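Local coordinates for ArCE4A (Arthrobacter sp. AW19M34-1, PDB 5LFZ), which probably removes acetyl groups from N-acetylated, chitin-like polysaccharides by metal-dependent hydrolysis, as a member of carbohydrate esterase family 4, at residues I79-K87 against E100-I108; I89-I97 against A125-I134. One frame throughout, in Å; residues are numbered along the deposited sequence.

Contact 1 (I79-K87 against E100-I108); sequences IGSHTFDHK and EVQWTDEAI. With NI (nickel (II) ion), chain B.
The carboxylate of E100 grips the backbone of the metal-binding loop. Its OE1 accepts two successive amides: F84 N at 2.8 Å, nearly on the C-O axis, and D85 N at 3.2 Å, received on the syn lone pair of E100 OE1 (N-H...O angle 162°). The other oxygen, E100 OE2, lies 2.6 Å from D85 OD1, with the carboxylate planes 60° apart, a spacing at which one acid probably carries a proton. A water bonded to both E100 OE2 and K87 NZ adds a bridge to the lysine, whose long salt bridge runs to D85. A bend in the glutamate chain (chi2 -63°) turns the carboxylate to the loop amides. With only an alanine here, the amides of F84 and D85 would probably lose their common acceptor, and the water held by K87 its carboxylate partner. One turn on, W103 points an edge of its six-membered ring at the face of F84, centroids 5.7 Å apart, while its CB packs on F84 CD2 at 3.5 Å. S81 OG takes the amide of T83 in an ST turn and donates to a water that also holds V101 O and D105 OD1. Farther back, I79 CG2 packs on I108 CD1 at 4.0 Å, so helix 94-112 lies against both strand 78-81 of the parallel sheet and the loop after it. H82 and H86 bind nickel through NE2, each at 2.1 Å, forming with D33 the Asp-His-His metal triad of CE4 deacetylases; three waters complete the site. The E100 bonds are consistent with a second-shell role, holding the F84-D85 backbone between these histidines.

Contact 2 (I89-I97 against A125-I134); sequences ITKLTAEGI and AHGAVYDRLI
The Y130 ring is sandwiched between T90 and a neighbour in its own helical turn. T90 CA stands 3.8 Å from the ring centroid and only 10° off the normal, a CH-pi contact over the centre of one face; on the opposite face V129 CG1 sits offset toward the rim. I97 CD1 lies near the ring plane, 3.9 Å from Y130 CD1, the two side chains crossing at about a right angle, and G127 CA is in that plane, at the edge. With CG anti to the carbonyl carbon (chi1 -48°), the tyrosine extends toward the 3-10 segment 89-91. The second flat group, H126, takes D131 CG at the edge of its imidazole: H126 ND1 donates to D131 OD2 at 2.6 Å, nearly straight at 168° and on the syn side. D131 OD1 accepts G127 N from above the carboxylate plane.

I89 CD1 and I134 CD1 meet tip to tip at 3.7 Å, and T90 CG2 lies 3.7 Å from H126 CA, while T90 OG1 turns to D88 for its hydrogen bond. Toward the start of helix 94-112, where T93 OG1 caps G96 N, L133 CD1 touches both A94 CA and I97 CD1. No clear direct hydrogen bond crosses between the segments; instead a water accepts from I89 N and donates to A125 O at 2.7 Å. The contact thus joins segment 89-91 and the start of helix 94-112 to the short helix 128-131. With the A125 side chain about 10 Å from the nickel, this is neighbouring framework and not part of the metal site. The join is mainly apolar: carbon surfaces and one aromatic face carry it, and polar bonds order the 125-134 side internally.

How the contacts relate
The segments alternate along the chain: 79-87, 89-97, 100-108, then 125-134, so the two contacts interlock rather than nest. Their centres lie 14 Å apart on the same side of the chain's centre, and both use helix 94-112, contact 2 its first turn and contact 1 its middle. They touch directly, L92 CD1 packing on E100 CG at 3.6 Å and I89 CG2 on T83 CG2. Contact 1 joins this helix to strand 78-81 of the parallel sheet and to the nickel-binding loop, whereas contact 2 carries the same helix outward to helix 128-131. Within the NodB homology region, packing therefore runs from the loop that carries H82 and H86 outward to helix 128-131.

Contact 1 (I79-K87 against E100-I108)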
loop_
_atom_site.group_PDB
_atom_site.type_symbol
_atom_site.label_atom_id
_atom_site.label_comp_id
_atom_site.label_asym_id
_atom_site.label_seq_id
_atom_site.Cartn_x
_atom_site.Cartn_y
_atom_site.Cartn_z
ATOM N N ILE A 79 4.153 6.415 0.127
ATOM C CA ILE A 79 4.817 5.426 -0.706
ATOM C C ILE A 79 5.499 4.373 0.161
ATOM O O ILE A 79 6.306 4.706 1.043
ATOM C CB ILE A 79 5.854 6.084 -1.631
ATOM C CG1 ILE A 79 5.177 7.168 -2.483
ATOM C CG2 ILE A 79 6.565 5.031 -2.477
ATOM C CD1 ILE A 79 6.134 8.049 -3.250
ATOM N N GLY A 80 5.168 3.109 -0.084
ATOM C CA GLY A 80 5.837 1.996 0.565
ATOM C C GLY A 80 6.585 1.160 -0.461
ATOM O O GLY A 80 6.354 1.290 -1.664
ATOM N N SER A 81 7.491 0.306 0.006
ATOM C CA SER A 81 8.214 -0.595 -0.884
ATOM C C SER A 81 7.496 -1.931 -1.038
ATOM O O SER A 81 6.997 -2.485 -0.059
ATOM C CB SER A 81 9.633 -0.835 -0.361
ATOM O OG SER A 81 10.270 -1.871 -1.091
ATOM N N HIS A 82 7.434 -2.437 -2.270
ATOM C CA HIS A 82 6.916 -3.777 -2.532
ATOM C C HIS A 82 8.015 -4.667 -3.122
ATOM O O HIS A 82 7.720 -5.652 -3.797
ATOM C CB HIS A 82 5.712 -3.699 -3.488
ATOM C CG HIS A 82 4.796 -4.886 -3.440
ATOM N ND1 HIS A 82 4.577 -5.634 -2.301
ATOM C CD2 HIS A 82 4.006 -5.427 -4.397
ATOM C CE1 HIS A 82 3.705 -6.590 -2.563
ATOM N NE2 HIS A 82 3.341 -6.489 -3.831
ATOM N N THR A 83 9.273 -4.314 -2.822
ATOM C CA THR A 83 10.505 -4.862 -3.438
ATOM C C THR A 83 10.634 -4.454 -4.909
ATOM O O THR A 83 9.820 -3.687 -5.427
ATOM C CB THR A 83 10.622 -6.407 -3.331
ATOM O OG1 THR A 83 9.764 -7.052 -4.287
ATOM C CG2 THR A 83 10.298 -6.886 -1.918
ATOM N N PHE A 84 11.682 -4.939 -5.573
ATOM C CA PHE A 84 12.020 -4.426 -6.895
ATOM C C PHE A 84 11.300 -5.168 -8.007
ATOM O O PHE A 84 10.685 -4.547 -8.867
ATOM C CB PHE A 84 13.531 -4.483 -7.141
ATOM C CG PHE A 84 13.964 -3.697 -8.342
ATOM C CD1 PHE A 84 14.181 -4.324 -9.557
ATOM C CD2 PHE A 84 14.122 -2.322 -8.263
ATOM C CE1 PHE A 84 14.570 -3.597 -10.668
ATOM C CE2 PHE A 84 14.510 -1.587 -9.369
ATOM C CZ PHE A 84 14.732 -2.227 -10.575
ATOM N N ASP A 85 11.381 -6.491 -8.001
ATOM C CA ASP A 85 10.779 -7.270 -9.079
ATOM C C ASP A 85 9.792 -8.323 -8.572
ATOM O O ASP A 85 9.577 -9.348 -9.223
ATOM C CB ASP A 85 11.874 -7.929 -9.911
ATOM C CG ASP A 85 12.934 -8.557 -9.054
ATOM O OD1 ASP A 85 12.560 -9.174 -8.038
ATOM O OD2 ASP A 85 14.136 -8.423 -9.380
ATOM N N HIS A 86 9.209 -8.058 -7.407
ATOM C CA HIS A 86 8.091 -8.836 -6.857
ATOM C C HIS A 86 8.430 -10.299 -6.596
ATOM O O HIS A 86 7.614 -11.190 -6.834
ATOM C CB HIS A 86 6.864 -8.756 -7.778
ATOM C CG HIS A 86 5.562 -8.950 -7.060
ATOM N ND1 HIS A 86 5.013 -10.194 -6.832
ATOM C CD2 HIS A 86 4.708 -8.057 -6.504
ATOM C CE1 HIS A 86 3.876 -10.059 -6.173
ATOM N NE2 HIS A 86 3.667 -8.772 -5.965
ATOM N N LYS A 87 9.629 -10.550 -6.094
ATOM C CA LYS A 87 9.998 -11.905 -5.712
ATOM C C LYS A 87 9.627 -12.170 -4.250
ATOM O O LYS A 87 9.719 -11.283 -3.401
ATOM C CB LYS A 87 11.495 -12.143 -5.945
ATOM C CG LYS A 87 11.880 -12.159 -7.419
ATOM C CD LYS A 87 13.383 -12.238 -7.635
ATOM C CE LYS A 87 13.709 -12.127 -9.121
ATOM N NZ LYS A 87 15.165 -12.250 -9.413
ATOM N N GLU A 100 16.689 -6.389 -3.377
ATOM C CA GLU A 100 15.272 -6.053 -3.479
ATOM C C GLU A 100 14.926 -4.786 -2.702
ATOM O O GLU A 100 14.171 -3.941 -3.179
ATOM C CB GLU A 100 14.410 -7.211 -2.980
ATOM C CG GLU A 100 14.477 -8.465 -3.840
ATOM C CD GLU A 100 13.959 -8.240 -5.246
ATOM O OE1 GLU A 100 13.116 -7.341 -5.440
ATOM O OE2 GLU A 100 14.394 -8.974 -6.160
ATOM N N VAL A 101 15.474 -4.658 -1.501
ATOM C CA VAL A 101 15.242 -3.467 -0.693
ATOM C C VAL A 101 15.946 -2.244 -1.288
ATOM O O VAL A 101 15.318 -1.218 -1.574
ATOM C CB VAL A 101 15.723 -3.675 0.759
ATOM C CG1 VAL A 101 15.710 -2.359 1.524
ATOM C CG2 VAL A 101 14.863 -4.728 1.458
ATOM N N GLN A 102 17.254 -2.362 -1.478
ATOM C CA GLN A 102 18.071 -1.220 -1.872
ATOM C C GLN A 102 17.794 -0.721 -3.283
ATOM O O GLN A 102 17.826 0.484 -3.522
ATOM C CB GLN A 102 19.548 -1.562 -1.733
ATOM C CG GLN A 102 19.970 -1.799 -0.302
ATOM C CD GLN A 102 21.430 -2.148 -0.190
ATOM O OE1 GLN A 102 22.197 -1.957 -1.136
ATOM N NE2 GLN A 102 21.831 -2.665 0.966
ATOM N N TRP A 103 17.515 -1.628 -4.216
ATOM C CA TRP A 103 17.204 -1.200 -5.579
ATOM C C TRP A 103 15.885 -0.441 -5.623
ATOM O O TRP A 103 15.725 0.485 -6.411
ATOM C CB TRP A 103 17.137 -2.389 -6.540
ATOM C CG TRP A 103 18.434 -3.090 -6.753
ATOM C CD1 TRP A 103 19.673 -2.662 -6.380
ATOM C CD2 TRP A 103 18.621 -4.355 -7.394
ATOM N NE1 TRP A 103 20.623 -3.584 -6.750
ATOM C CE2 TRP A 103 20.003 -4.634 -7.375
ATOM C CE3 TRP A 103 17.755 -5.281 -7.983
ATOM C CZ2 TRP A 103 20.536 -5.797 -7.922
ATOM C CZ3 TRP A 103 18.288 -6.437 -8.526
ATOM C CH2 TRP A 103 19.664 -6.683 -8.492
ATOM N N THR A 104 14.948 -0.833 -4.769
ATOM C CA THR A 104 13.639 -0.189 -4.742
ATOM C C THR A 104 13.759 1.191 -4.120
ATOM O O THR A 104 13.182 2.162 -4.621
ATOM C CB THR A 104 12.607 -1.029 -3.969
ATOM O OG1 THR A 104 12.556 -2.341 -4.537
ATOM C CG2 THR A 104 11.210 -0.391 -4.040
ATOM N N ASP A 105 14.531 1.278 -3.041
ATOM C CA ASP A 105 14.764 2.554 -2.369
ATOM C C ASP A 105 15.407 3.560 -3.312
ATOM O O ASP A 105 15.039 4.735 -3.315
ATOM C CB ASP A 105 15.644 2.378 -1.129
ATOM C CG ASP A 105 14.900 1.747 0.034
ATOM O OD1 ASP A 105 13.659 1.657 -0.039
ATOM O OD2 ASP A 105 15.555 1.371 1.034
ATOM N N GLU A 106 16.373 3.107 -4.106
ATOM C CA GLU A 106 17.062 4.016 -5.014
ATOM C C GLU A 106 16.080 4.552 -6.045
ATOM O O GLU A 106 16.092 5.737 -6.373
ATOM C CB GLU A 106 18.229 3.329 -5.719
ATOM C CG GLU A 106 18.935 4.239 -6.715
ATOM C CD GLU A 106 19.653 3.480 -7.816
ATOM O OE1 GLU A 106 19.271 2.330 -8.116
ATOM O OE2 GLU A 106 20.613 4.039 -8.380
ATOM N N ALA A 107 15.230 3.666 -6.553
ATOM C CA ALA A 107 14.249 4.057 -7.553
ATOM C C ALA A 107 13.276 5.096 -6.987
ATOM O O ALA A 107 12.979 6.104 -7.635
ATOM C CB ALA A 107 13.497 2.833 -8.062
ATOM N N ILE A 108 12.781 4.844 -5.779
ATOM C CA ILE A 108 11.851 5.766 -5.131
ATOM C C ILE A 108 12.535 7.105 -4.828
ATOM O O ILE A 108 11.956 8.178 -5.033
ATOM C CB ILE A 108 11.272 5.156 -3.831
ATOM C CG1 ILE A 108 10.384 3.947 -4.149
ATOM C CG2 ILE A 108 10.460 6.194 -3.057
ATOM C CD1 ILE A 108 10.008 3.134 -2.917
HETATM NI NI NI B . 2.156 -7.705 -5.039
HETATM O O HOH W 1 12.812 -0.903 -0.345
HETATM O O HOH W 2 16.168 -9.764 -7.996
HETATM O O HOH W 3 0.589 -7.706 -3.895
HETATM O O HOH W 4 2.113 -9.295 -3.598
HETATM O O HOH W 5 0.810 -8.838 -6.172
#

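Contact 2 (I89-I97 against A125-I134)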
loop_
_atom_site.group_PDB
_atom_site.type_symbol
_atom_site.label_atom_id
_atom_site.label_comp_id
_atom_site.label_asym_id
_atom_site.label_seq_id
_atom_site.Cartn_x
_atom_site.Cartn_y
_atom_site.Cartn_z
ATOM N N ILE A 89 10.418 -12.947 -0.870
ATOM C CA ILE A 89 11.706 -12.683 -0.235
ATOM C C ILE A 89 12.234 -13.911 0.497
ATOM O O ILE A 89 13.432 -14.008 0.753
ATOM C CB ILE A 89 11.647 -11.506 0.770
ATOM C CG1 ILE A 89 10.832 -11.883 2.005
ATOM C CG2 ILE A 89 11.101 -10.248 0.107
ATOM C CD1 ILE A 89 10.843 -10.829 3.083
ATOM N N THR A 90 11.352 -14.851 0.828
ATOM C CA THR A 90 11.785 -16.046 1.553
ATOM C C THR A 90 12.499 -17.021 0.623
ATOM O O THR A 90 13.068 -18.012 1.072
ATOM C CB THR A 90 10.610 -16.772 2.240
ATOM O OG1 THR A 90 9.779 -17.397 1.252
ATOM C CG2 THR A 90 9.783 -15.800 3.068
ATOM N N LYS A 91 12.468 -16.731 -0.674
ATOM C CA LYS A 91 13.192 -17.526 -1.657
ATOM C C LYS A 91 14.620 -17.036 -1.831
ATOM O O LYS A 91 15.407 -17.654 -2.542
ATOM C CB LYS A 91 12.502 -17.485 -3.021
ATOM C CG LYS A 91 11.115 -18.088 -3.105
ATOM C CD LYS A 91 10.636 -17.992 -4.549
ATOM C CE LYS A 91 9.173 -18.344 -4.712
ATOM N NZ LYS A 91 8.730 -18.065 -6.108
ATOM N N LEU A 92 14.949 -15.914 -1.198
ATOM C CA LEU A 92 16.196 -15.225 -1.512
ATOM C C LEU A 92 17.284 -15.370 -0.459
ATOM O O LEU A 92 17.027 -15.728 0.692
ATOM C CB LEU A 92 15.923 -13.739 -1.744
ATOM C CG LEU A 92 14.873 -13.432 -2.814
ATOM C CD1 LEU A 92 14.676 -11.938 -2.934
ATOM C CD2 LEU A 92 15.277 -14.034 -4.152
ATOM N N THR A 93 18.508 -15.081 -0.882
ATOM C CA THR A 93 19.651 -15.007 0.013
ATOM C C THR A 93 19.657 -13.669 0.734
ATOM O O THR A 93 18.843 -12.794 0.444
ATOM C CB THR A 93 20.975 -15.168 -0.748
ATOM O OG1 THR A 93 21.101 -14.108 -1.707
ATOM C CG2 THR A 93 21.022 -16.505 -1.466
ATOM N N ALA A 94 20.582 -13.509 1.672
ATOM C CA ALA A 94 20.723 -12.242 2.370
ATOM C C ALA A 94 20.997 -11.118 1.375
ATOM O O ALA A 94 20.399 -10.045 1.468
ATOM C CB ALA A 94 21.834 -12.322 3.405
ATOM N N GLU A 95 21.884 -11.372 0.415
ATOM C CA GLU A 95 22.219 -10.359 -0.583
ATOM C C GLU A 95 21.066 -10.150 -1.568
ATOM O O GLU A 95 20.856 -9.039 -2.054
ATOM C CB GLU A 95 23.506 -10.726 -1.332
ATOM C CG GLU A 95 23.453 -12.010 -2.137
ATOM C CD GLU A 95 24.758 -12.294 -2.863
ATOM O OE1 GLU A 95 25.175 -11.451 -3.686
ATOM O OE2 GLU A 95 25.367 -13.355 -2.609
ATOM N N GLY A 96 20.319 -11.212 -1.855
ATOM C CA GLY A 96 19.149 -11.102 -2.710
ATOM C C GLY A 96 18.111 -10.181 -2.098
ATOM O O GLY A 96 17.524 -9.336 -2.782
ATOM N N ILE A 97 17.885 -10.339 -0.799
ATOM C CA ILE A 97 16.977 -9.460 -0.073
ATOM C C ILE A 97 17.526 -8.035 -0.031
ATOM O O ILE A 97 16.767 -7.075 -0.158
ATOM C CB ILE A 97 16.725 -9.972 1.356
ATOM C CG1 ILE A 97 16.086 -11.367 1.306
ATOM C CG2 ILE A 97 15.844 -8.995 2.129
ATOM C CD1 ILE A 97 15.855 -11.989 2.668
ATOM N N ALA A 125 4.542 -13.121 1.946
ATOM C CA ALA A 125 5.483 -14.134 2.402
ATOM C C ALA A 125 6.645 -13.498 3.146
ATOM O O ALA A 125 7.330 -12.631 2.608
ATOM C CB ALA A 125 5.989 -14.951 1.228
ATOM N N HIS A 126 6.859 -13.940 4.381
ATOM C CA HIS A 126 7.942 -13.419 5.208
ATOM C C HIS A 126 8.265 -14.404 6.328
ATOM O O HIS A 126 7.617 -15.442 6.462
ATOM C CB HIS A 126 7.564 -12.051 5.785
ATOM C CG HIS A 126 6.517 -12.119 6.852
ATOM N ND1 HIS A 126 6.811 -11.990 8.191
ATOM C CD2 HIS A 126 5.180 -12.326 6.779
ATOM C CE1 HIS A 126 5.700 -12.104 8.897
ATOM N NE2 HIS A 126 4.697 -12.309 8.063
ATOM N N GLY A 127 9.275 -14.080 7.126
ATOM C CA GLY A 127 9.680 -14.932 8.229
ATOM C C GLY A 127 10.737 -14.217 9.040
ATOM O O GLY A 127 11.524 -13.460 8.479
ATOM N N ALA A 128 10.754 -14.460 10.348
ATOM C CA ALA A 128 11.629 -13.737 11.272
ATOM C C ALA A 128 13.082 -13.687 10.814
ATOM O O ALA A 128 13.749 -12.667 10.968
ATOM C CB ALA A 128 11.548 -14.356 12.659
ATOM N N VAL A 129 13.569 -14.786 10.248
ATOM C CA VAL A 129 14.961 -14.859 9.820
ATOM C C VAL A 129 15.227 -13.953 8.611
ATOM O O VAL A 129 16.349 -13.484 8.412
ATOM C CB VAL A 129 15.369 -16.322 9.502
ATOM C CG1 VAL A 129 14.661 -16.828 8.255
ATOM C CG2 VAL A 129 16.875 -16.441 9.352
ATOM N N TYR A 130 14.192 -13.683 7.820
ATOM C CA TYR A 130 14.324 -12.796 6.667
ATOM C C TYR A 130 14.006 -11.357 7.047
ATOM O O TYR A 130 14.680 -10.425 6.609
ATOM C CB TYR A 130 13.398 -13.242 5.526
ATOM C CG TYR A 130 13.472 -14.715 5.219
ATOM C CD1 TYR A 130 14.498 -15.232 4.438
ATOM C CD2 TYR A 130 12.512 -15.592 5.707
ATOM C CE1 TYR A 130 14.574 -16.578 4.160
ATOM C CE2 TYR A 130 12.578 -16.942 5.431
ATOM C CZ TYR A 130 13.608 -17.429 4.656
ATOM O OH TYR A 130 13.680 -18.772 4.376
ATOM N N ASP A 131 12.982 -11.187 7.877
ATOM C CA ASP A 131 12.457 -9.862 8.198
ATOM C C ASP A 131 13.493 -8.996 8.901
ATOM O O ASP A 131 13.483 -7.773 8.777
ATOM C CB ASP A 131 11.199 -9.980 9.062
ATOM C CG ASP A 131 10.129 -10.842 8.416
ATOM O OD1 ASP A 131 10.244 -11.122 7.207
ATOM O OD2 ASP A 131 9.173 -11.235 9.117
ATOM N N ARG A 132 14.401 -9.641 9.624
ATOM C CA ARG A 132 15.437 -8.930 10.366
ATOM C C ARG A 132 16.351 -8.124 9.437
ATOM O O ARG A 132 17.064 -7.221 9.881
ATOM C CB ARG A 132 16.262 -9.919 11.190
ATOM C CG ARG A 132 17.182 -10.778 10.353
ATOM C CD ARG A 132 17.566 -12.052 11.073
ATOM N NE ARG A 132 18.492 -12.845 10.272
ATOM C CZ ARG A 132 19.813 -12.751 10.368
ATOM N NH1 ARG A 132 20.350 -11.908 11.236
ATOM N NH2 ARG A 132 20.595 -13.501 9.603
ATOM N N LEU A 133 16.316 -8.447 8.148
ATOM C CA LEU A 133 17.134 -7.761 7.152
ATOM C C LEU A 133 16.423 -6.556 6.542
ATOM O O LEU A 133 17.005 -5.818 5.748
ATOM C CB LEU A 133 17.533 -8.732 6.042
ATOM C CG LEU A 133 18.341 -9.952 6.475
ATOM C CD1 LEU A 133 18.684 -10.816 5.270
ATOM C CD2 LEU A 133 19.600 -9.504 7.208
ATOM N N ILE A 134 15.165 -6.359 6.909
ATOM C CA ILE A 134 14.369 -5.289 6.321
ATOM C C ILE A 134 14.288 -4.107 7.279
ATOM O O ILE A 134 13.815 -4.244 8.407
ATOM C CB ILE A 134 12.966 -5.794 5.954
ATOM C CG1 ILE A 134 13.078 -6.842 4.843
ATOM C CG2 ILE A 134 12.069 -4.649 5.507
ATOM C CD1 ILE A 134 11.901 -7.752 4.753
HETATM O O HOH W 6 7.854 -11.846 0.086
#